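PDB 4O81: phosphoribosylaminoimidazole-succinocarboxamide synthase, which catalyses the ATP-dependent joining of L-aspartate to carboxyaminoimidazole ribonucleotide, giving SAICAR in de novo purine biosynthesis. Local coordinates for residues Pro87-Val92 / Lys175-Lys180. Numbering follows the deposited sequence.
With CD (cadmium ion), chain H; CD (cadmium ion), chain E; AMP (adenosine monophosphate), chain K; AMP (adenosine monophosphate), chain J.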
ATOM      1  N   PRO A  87      -0.521 -22.983 -16.014  1.00 25.61           N
ATOM      2  CA  PRO A  87      -1.915 -23.418 -15.950  1.00 26.38           C
ATOM      3  C   PRO A  87      -2.542 -23.052 -14.599  1.00 27.02           C
ATOM      4  O   PRO A  87      -3.098 -23.912 -13.907  1.00 27.71           O
ATOM      5  CB  PRO A  87      -1.815 -24.938 -16.135  1.00 27.89           C
ATOM      6  CG  PRO A  87      -0.461 -25.299 -15.621  1.00 27.17           C
ATOM      7  CD  PRO A  87       0.426 -24.089 -15.778  1.00 26.61           C
ATOM      8  N   LEU A  88      -2.453 -21.769 -14.254  1.00 25.09           N
ATOM      9  CA  LEU A  88      -2.856 -21.266 -12.953  1.00 25.54           C
ATOM     10  C   LEU A  88      -3.812 -20.081 -13.039  1.00 26.04           C
ATOM     11  O   LEU A  88      -3.709 -19.238 -13.939  1.00 26.08           O
ATOM     12  CB  LEU A  88      -1.622 -20.826 -12.145  1.00 24.13           C
ATOM     13  CG  LEU A  88      -0.528 -21.840 -11.780  1.00 25.80           C
ATOM     14  CD1 LEU A  88       0.607 -21.133 -11.052  1.00 25.03           C
ATOM     15  CD2 LEU A  88      -1.067 -22.989 -10.930  1.00 25.61           C
ATOM     16  N   GLU A  89      -4.743 -20.044 -12.091  1.00 26.85           N
ATOM     17  CA  GLU A  89      -5.375 -18.797 -11.673  1.00 28.30           C
ATOM     18  C   GLU A  89      -4.760 -18.432 -10.322  1.00 27.75           C
ATOM     19  O   GLU A  89      -4.781 -19.236  -9.389  1.00 26.63           O
ATOM     20  CB  GLU A  89      -6.884 -18.950 -11.551  1.00 31.32           C
ATOM     21  CG  GLU A  89      -7.562 -19.366 -12.844  1.00 37.68           C
ATOM     22  CD  GLU A  89      -9.064 -19.565 -12.700  1.00 43.42           C
ATOM     23  OE1 GLU A  89      -9.565 -19.700 -11.555  1.00 48.77           O
ATOM     24  OE2 GLU A  89      -9.743 -19.595 -13.750  1.00 46.21           O
ATOM     25  N   VAL A  90      -4.173 -17.241 -10.244  1.00 24.75           N
ATOM     26  CA  VAL A  90      -3.566 -16.759  -9.011  1.00 23.33           C
ATOM     27  C   VAL A  90      -4.497 -15.709  -8.431  1.00 23.57           C
ATOM     28  O   VAL A  90      -4.646 -14.625  -8.989  1.00 24.07           O
ATOM     29  CB  VAL A  90      -2.138 -16.214  -9.251  1.00 23.50           C
ATOM     30  CG1 VAL A  90      -1.498 -15.763  -7.948  1.00 23.28           C
ATOM     31  CG2 VAL A  90      -1.275 -17.264  -9.966  1.00 23.24           C
ATOM     32  N   VAL A  91      -5.132 -16.058  -7.311  1.00 22.97           N
ATOM     33  CA  VAL A  91      -6.116 -15.202  -6.667  1.00 21.98           C
ATOM     34  C   VAL A  91      -5.552 -14.513  -5.425  1.00 21.71           C
ATOM     35  O   VAL A  91      -4.976 -15.158  -4.546  1.00 21.68           O
ATOM     36  CB  VAL A  91      -7.412 -15.992  -6.327  1.00 22.95           C
ATOM     37  CG1 VAL A  91      -8.358 -15.174  -5.460  1.00 21.62           C
ATOM     38  CG2 VAL A  91      -8.122 -16.438  -7.602  1.00 23.34           C
ATOM     39  N   VAL A  92      -5.702 -13.193  -5.362  1.00 18.88           N
ATOM     40  CA  VAL A  92      -5.271 -12.450  -4.189  1.00 17.92           C
ATOM     41  C   VAL A  92      -6.511 -11.857  -3.532  1.00 18.31           C
ATOM     42  O   VAL A  92      -7.387 -11.304  -4.232  1.00 16.04           O
ATOM     43  CB  VAL A  92      -4.258 -11.330  -4.504  1.00 17.79           C
ATOM     44  CG1 VAL A  92      -3.756 -10.679  -3.210  1.00 16.68           C
ATOM     45  CG2 VAL A  92      -3.092 -11.864  -5.309  1.00 17.46           C
ATOM     46  N   LYS A 175      -8.240 -12.201  -9.721  1.00 21.40           N
ATOM     47  CA  LYS A 175      -7.509 -13.308 -10.311  1.00 22.77           C
ATOM     48  C   LYS A 175      -6.493 -12.772 -11.310  1.00 22.63           C
ATOM     49  O   LYS A 175      -6.805 -11.884 -12.086  1.00 24.26           O
ATOM     50  CB  LYS A 175      -8.441 -14.296 -11.041  1.00 23.83           C
ATOM     51  CG  LYS A 175      -7.689 -15.336 -11.886  1.00 25.35           C
ATOM     52  CD  LYS A 175      -8.373 -15.773 -13.186  1.00 26.96           C
ATOM     53  CE  LYS A 175      -8.839 -14.630 -14.079  1.00 26.01           C
ATOM     54  NZ  LYS A 175      -8.222 -14.657 -15.434  1.00 27.40           N
ATOM     55  N   LEU A 176      -5.291 -13.330 -11.272  1.00 22.75           N
ATOM     56  CA  LEU A 176      -4.230 -13.009 -12.227  1.00 23.34           C
ATOM     57  C   LEU A 176      -3.803 -14.276 -12.919  1.00 23.40           C
ATOM     58  O   LEU A 176      -3.980 -15.371 -12.373  1.00 23.21           O
ATOM     59  CB  LEU A 176      -3.006 -12.425 -11.521  1.00 22.67           C
ATOM     60  CG  LEU A 176      -3.155 -11.091 -10.804  1.00 23.52           C
ATOM     61  CD1 LEU A 176      -1.832 -10.731 -10.133  1.00 23.66           C
ATOM     62  CD2 LEU A 176      -3.620 -10.006 -11.781  1.00 23.77           C
ATOM     63  N   GLU A 177      -3.257 -14.119 -14.122  1.00 23.44           N
ATOM     64  CA  GLU A 177      -2.608 -15.210 -14.831  1.00 24.10           C
ATOM     65  C   GLU A 177      -1.202 -14.791 -15.253  1.00 24.46           C
ATOM     66  O   GLU A 177      -0.929 -13.589 -15.449  1.00 23.15           O
ATOM     67  CB  GLU A 177      -3.459 -15.674 -16.021  1.00 23.52           C
ATOM     68  CG  GLU A 177      -4.836 -16.165 -15.575  1.00 23.94           C
ATOM     69  CD  GLU A 177      -5.704 -16.729 -16.688  1.00 25.38           C
ATOM     70  OE1 GLU A 177      -5.184 -17.111 -17.761  1.00 25.89           O
ATOM     71  OE2 GLU A 177      -6.924 -16.826 -16.472  1.00 24.92           O
ATOM     72  N   PHE A 178      -0.317 -15.785 -15.357  1.00 22.51           N
ATOM     73  CA  PHE A 178       1.086 -15.550 -15.664  1.00 23.39           C
ATOM     74  C   PHE A 178       1.568 -16.506 -16.737  1.00 22.93           C
ATOM     75  O   PHE A 178       1.038 -17.619 -16.888  1.00 21.66           O
ATOM     76  CB  PHE A 178       1.963 -15.736 -14.413  1.00 23.30           C
ATOM     77  CG  PHE A 178       1.769 -14.675 -13.359  1.00 23.13           C
ATOM     78  CD1 PHE A 178       2.544 -13.514 -13.361  1.00 23.64           C
ATOM     79  CD2 PHE A 178       0.830 -14.848 -12.351  1.00 23.23           C
ATOM     80  CE1 PHE A 178       2.378 -12.545 -12.384  1.00 23.01           C
ATOM     81  CE2 PHE A 178       0.669 -13.883 -11.362  1.00 23.11           C
ATOM     82  CZ  PHE A 178       1.440 -12.729 -11.390  1.00 23.29           C
ATOM     83  N   GLY A 179       2.575 -16.060 -17.482  1.00 25.28           N
ATOM     84  CA  GLY A 179       3.253 -16.902 -18.458  1.00 26.86           C
ATOM     85  C   GLY A 179       4.750 -16.640 -18.516  1.00 29.81           C
ATOM     86  O   GLY A 179       5.257 -15.726 -17.859  1.00 30.39           O
ATOM     87  N   LYS A 180       5.456 -17.457 -19.301  1.00 30.34           N
ATOM     88  CA  LYS A 180       6.893 -17.298 -19.499  1.00 32.91           C
ATOM     89  C   LYS A 180       7.128 -16.682 -20.865  1.00 33.24           C
ATOM     90  O   LYS A 180       6.519 -17.116 -21.840  1.00 33.48           O
ATOM     91  CB  LYS A 180       7.605 -18.663 -19.431  1.00 32.79           C
ATOM     92  CG  LYS A 180       7.923 -19.154 -18.033  1.00 32.33           C
TER
HETATM   93 CD    CD H 306     -11.526 -19.593 -10.416  0.70 39.47          CD
HETATM   94 CD    CD E 303     -11.401 -21.017 -15.271  0.95 57.62          CD
HETATM   95  P   AMP K 309     -14.032 -16.782  -5.839  0.85 34.54           P
HETATM   96  O1P AMP K 309     -12.988 -17.864  -5.622  0.85 34.99           O
HETATM   97  O2P AMP K 309     -14.458 -16.077  -4.580  0.85 34.05           O
HETATM   98  O3P AMP K 309     -15.215 -17.199  -6.665  0.85 37.12           O
HETATM   99  O5' AMP K 309     -13.278 -15.683  -6.782  0.85 35.92           O
HETATM  100  C5' AMP K 309     -12.208 -14.837  -6.313  0.85 34.30           C
HETATM  101  C4' AMP K 309     -11.828 -13.678  -7.259  0.85 34.00           C
HETATM  102  O4' AMP K 309     -11.087 -14.137  -8.386  0.85 34.88           O
HETATM  103  C3' AMP K 309     -12.999 -12.888  -7.850  0.85 34.92           C
HETATM  104  O3' AMP K 309     -12.610 -11.519  -8.038  0.85 32.14           O
HETATM  105  C2' AMP K 309     -13.213 -13.500  -9.212  0.85 35.01           C
HETATM  106  O2' AMP K 309     -13.789 -12.564 -10.128  0.85 33.26           O
HETATM  107  C1' AMP K 309     -11.799 -13.906  -9.610  0.85 35.04           C
HETATM  108  N9  AMP K 309     -11.846 -15.126 -10.451  0.85 35.80           N
HETATM  109  C8  AMP K 309     -11.726 -16.397 -10.020  0.85 34.42           C
HETATM  110  N7  AMP K 309     -11.819 -17.270 -11.057  0.85 34.12           N
HETATM  111  C5  AMP K 309     -12.009 -16.568 -12.178  0.85 35.02           C
HETATM  112  C6  AMP K 309     -12.190 -16.872 -13.625  0.85 35.02           C
HETATM  113  N6  AMP K 309     -12.192 -18.148 -14.084  0.85 30.87           N
HETATM  114  N1  AMP K 309     -12.352 -15.814 -14.463  0.85 35.78           N
HETATM  115  C2  AMP K 309     -12.358 -14.537 -14.020  0.85 36.02           C
HETATM  116  N3  AMP K 309     -12.196 -14.199 -12.723  0.85 35.82           N
HETATM  117  C4  AMP K 309     -12.021 -15.145 -11.774  0.85 34.91           C
HETATM  118  P   AMP J 308     -10.710 -16.414 -22.331  0.80 51.37           P
HETATM  119  O1P AMP J 308     -11.408 -15.127 -22.685  0.80 50.87           O
HETATM  120  O2P AMP J 308     -10.708 -17.431 -23.452  0.80 53.15           O
HETATM  121  O3P AMP J 308     -11.120 -17.017 -21.008  0.80 56.31           O
HETATM  122  O5' AMP J 308      -9.161 -16.022 -22.107  0.80 45.85           O
HETATM  123  C5' AMP J 308      -8.219 -15.971 -23.182  0.80 35.48           C
HETATM  124  C4' AMP J 308      -7.159 -17.072 -23.096  0.80 32.35           C
HETATM  125  O4' AMP J 308      -5.872 -16.559 -23.473  0.80 29.46           O
HETATM  126  C3' AMP J 308      -6.966 -17.673 -21.709  0.80 31.25           C
HETATM  127  O3' AMP J 308      -6.793 -19.081 -21.883  0.80 31.48           O
HETATM  128  C2' AMP J 308      -5.659 -17.089 -21.212  0.80 29.56           C
HETATM  129  O2' AMP J 308      -4.963 -17.979 -20.339  0.80 28.74           O
HETATM  130  C1' AMP J 308      -4.887 -16.910 -22.502  0.80 28.68           C
HETATM  131  N9  AMP J 308      -3.873 -15.838 -22.440  0.80 26.93           N
HETATM  132  C8  AMP J 308      -4.000 -14.666 -21.794  0.80 24.53           C
HETATM  133  N7  AMP J 308      -2.904 -13.918 -21.965  0.80 23.76           N
HETATM  134  C5  AMP J 308      -2.055 -14.601 -22.754  0.80 25.65           C
HETATM  135  C6  AMP J 308      -0.711 -14.378 -23.338  0.80 25.40           C
HETATM  136  N6  AMP J 308      -0.042 -13.241 -23.088  0.80 25.36           N
HETATM  137  N1  AMP J 308      -0.163 -15.355 -24.106  0.80 27.03           N
HETATM  138  C2  AMP J 308      -0.819 -16.503 -24.364  0.80 26.60           C
HETATM  139  N3  AMP J 308      -2.045 -16.768 -23.872  0.80 27.40           N
HETATM  140  C4  AMP J 308      -2.697 -15.875 -23.070  0.80 26.16           C
HETATM  141  O   HOH W   1      -1.235 -18.510 -15.073  1.00 23.94           O
HETATM  142  O   HOH W   2     -10.941 -18.862  -8.072  1.00 33.13           O
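Lys175 sets CG anti to its backbone N (chi1 170°) and then bends at each later torsion, while Glu89 places CG anti to its carbonyl carbon and runs on extended; the two chains therefore meet along their methylenes, Lys175 CD lying 3.7 Å from Glu89 CG. Both serve the AMP of chain K. Glu89 splits its carboxylate between two cadmium ions: OE1 holds one at 2.3 Å, an ion also bound by adenine N7 and a water, and OE2 reaches the other more loosely, with Asp128 as a further ligand. Lys175 lays its chain against the purine, CE 3.5 Å from C2 of that AMP, and Val91 CG2 reaches the ribose O4'. The lysine's NZ then turns to Glu177, meeting OE2 from above the carboxylate plane in a 2.7 Å salt bridge, and also pairs with Asp190. The other oxygen, Glu177 OE1, accepts a hydrogen bond from O2' of the second AMP, chain J. Cutting this lysine back to an alanine is likely to leave Glu177 OE2 without its salt-bridge partner and to open a gap between the Glu89 methylenes and the adenine. Within the sheet itself, Val90 and Leu176 form a hydrogen-bonded antiparallel pair, Val90 N to Leu176 O being 2.8 Å long and nearly straight (170°). On their apolar face Val90 CG2 touches the edge of the Phe178 ring, against helix 143-165. Beyond the Val90-Leu176 pair a water bridges Leu88 O and Phe178 N. The arrangement is an antiparallel strand pair of the SAICAR synthetase fold whose Glu89, Val91, Lys175 and Glu177 side chains meet two bound nucleotides.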